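Local coordinates for transcriptional regulatory protein RcsB (Escherichia coli, PDB 5I4C), which controls capsule, biofilm and cell-division genes as the DNA-binding response regulator of the Rcs system, of which this is the receiver domain, at residues D10-P13 with I14-F17. Residues are numbered along the deposited sequence; the frame is centred on the assembly and turned at random.
Sequences DDHP and IVLF
In the receiver-domain fold, the loop after the first strand carries part of the acidic phosphorylation pocket, and here its residue Asp10 packs against Val15 and Leu16 on the first turn of helix 13-23. His12 is the N-cap: its O meets Val15 N at 3.0 Å in a weak, bent bond (N-H...O 127°) and Leu16 N in a longer, straighter but still weak one. The first firm helical bond runs from Phe17 N to Pro13 O, 3.0 Å, while Ile14 N donates to Gln110 OE1 of the second subunit. Before the helix, His12 N donates to Asp10 OD2 at 2.9 Å, 21° out of the carboxylate plane on its anti side, which defines an Asx turn. With CG of Asp10 anti to its own N (chi1 -164°), its side chain crosses that of Val15 at about a right angle. There OD2 rests 3.6 Å from Val15 CG2, and Asp10 CG 3.8 Å from Val15 CG1. The same CG2 methyl also meets His12 CB at 3.6 Å, so one branch of the valine touches both ends of the turn. Leu16 covers the loop backbone, CD1 being 3.6 Å from Asp10 O. Asp10 is buried; OD1 forms a salt bridge with Lys109 and lies close to Asp56, the predicted phosphorylation site, unmodified here. The contact thus joins the loop that follows strand 4-9 to the first turn of helix 13-23, with Glu36, just past strand 29-35, against Pro13 and Leu16.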
loop_
_atom_site.group_PDB
_atom_site.type_symbol
_atom_site.label_atom_id
_atom_site.label_comp_id
_atom_site.label_asym_id
_atom_site.label_seq_id
_atom_site.Cartn_x
_atom_site.Cartn_y
_atom_site.Cartn_z
ATOM N N ASP A 10 -1.982 -3.998 -9.876
ATOM C CA ASP A 10 -2.185 -4.533 -8.515
ATOM C C ASP A 10 -3.606 -4.268 -8.129
ATOM O O ASP A 10 -4.138 -3.209 -8.472
ATOM C CB ASP A 10 -1.277 -3.872 -7.502
ATOM C CG ASP A 10 -1.192 -4.689 -6.169
ATOM O OD1 ASP A 10 -0.355 -5.561 -6.031
ATOM O OD2 ASP A 10 -1.949 -4.481 -5.255
ATOM N N ASP A 11 -4.211 -5.159 -7.382
ATOM C CA ASP A 11 -5.627 -4.886 -7.032
ATOM C C ASP A 11 -5.770 -4.025 -5.779
ATOM O O ASP A 11 -6.857 -3.921 -5.277
ATOM C CB ASP A 11 -6.473 -6.167 -6.988
ATOM C CG ASP A 11 -6.029 -7.124 -5.925
ATOM O OD1 ASP A 11 -4.802 -7.134 -5.637
ATOM O OD2 ASP A 11 -6.907 -7.874 -5.417
ATOM N N HIS A 12 -4.675 -3.428 -5.274
ATOM C CA HIS A 12 -4.748 -2.558 -4.111
ATOM C C HIS A 12 -4.413 -1.138 -4.538
ATOM O O HIS A 12 -3.280 -0.893 -4.935
ATOM C CB HIS A 12 -3.778 -3.040 -3.037
ATOM C CG HIS A 12 -4.295 -4.180 -2.239
ATOM N ND1 HIS A 12 -3.802 -5.451 -2.377
ATOM C CD2 HIS A 12 -5.310 -4.263 -1.370
ATOM C CE1 HIS A 12 -4.443 -6.256 -1.555
ATOM N NE2 HIS A 12 -5.382 -5.557 -0.950
ATOM N N PRO A 13 -5.392 -0.212 -4.497
ATOM C CA PRO A 13 -5.141 1.134 -4.982
ATOM C C PRO A 13 -3.973 1.789 -4.254
ATOM O O PRO A 13 -3.202 2.468 -4.872
ATOM C CB PRO A 13 -6.454 1.856 -4.711
ATOM C CG PRO A 13 -7.446 0.788 -4.876
ATOM C CD PRO A 13 -6.822 -0.452 -4.311
ATOM N N ILE A 14 -3.798 1.553 -2.950
ATOM C CA ILE A 14 -2.652 2.175 -2.276
ATOM C C ILE A 14 -1.294 1.671 -2.760
ATOM O O ILE A 14 -0.335 2.380 -2.604
ATOM C CB ILE A 14 -2.761 2.117 -0.713
ATOM C CG1 ILE A 14 -2.059 3.344 -0.075
ATOM C CG2 ILE A 14 -2.256 0.830 -0.210
ATOM C CD1 ILE A 14 -2.586 3.648 1.291
ATOM N N VAL A 15 -1.204 0.438 -3.242
ATOM C CA VAL A 15 0.029 -0.052 -3.835
ATOM C C VAL A 15 0.350 0.738 -5.101
ATOM O O VAL A 15 1.502 1.203 -5.313
ATOM C CB VAL A 15 -0.038 -1.585 -4.113
ATOM C CG1 VAL A 15 1.192 -2.066 -4.861
ATOM C CG2 VAL A 15 -0.208 -2.396 -2.826
ATOM N N LEU A 16 -0.664 0.918 -5.929
ATOM C CA LEU A 16 -0.493 1.698 -7.153
ATOM C C LEU A 16 -0.090 3.160 -6.862
ATOM O O LEU A 16 0.781 3.695 -7.530
ATOM C CB LEU A 16 -1.728 1.615 -8.007
ATOM C CG LEU A 16 -2.099 0.203 -8.490
ATOM C CD1 LEU A 16 -3.430 0.279 -9.225
ATOM C CD2 LEU A 16 -1.007 -0.412 -9.310
ATOM N N PHE A 17 -0.716 3.775 -5.871
ATOM C CA PHE A 17 -0.370 5.132 -5.434
ATOM C C PHE A 17 1.099 5.235 -5.049
ATOM O O PHE A 17 1.798 6.153 -5.515
ATOM C CB PHE A 17 -1.252 5.503 -4.232
ATOM C CG PHE A 17 -1.007 6.865 -3.694
ATOM C CD1 PHE A 17 -1.505 7.968 -4.329
ATOM C CD2 PHE A 17 -0.250 7.047 -2.593
ATOM C CE1 PHE A 17 -1.265 9.243 -3.796
ATOM C CE2 PHE A 17 0.054 8.288 -2.081
ATOM C CZ PHE A 17 -0.494 9.404 -2.662
#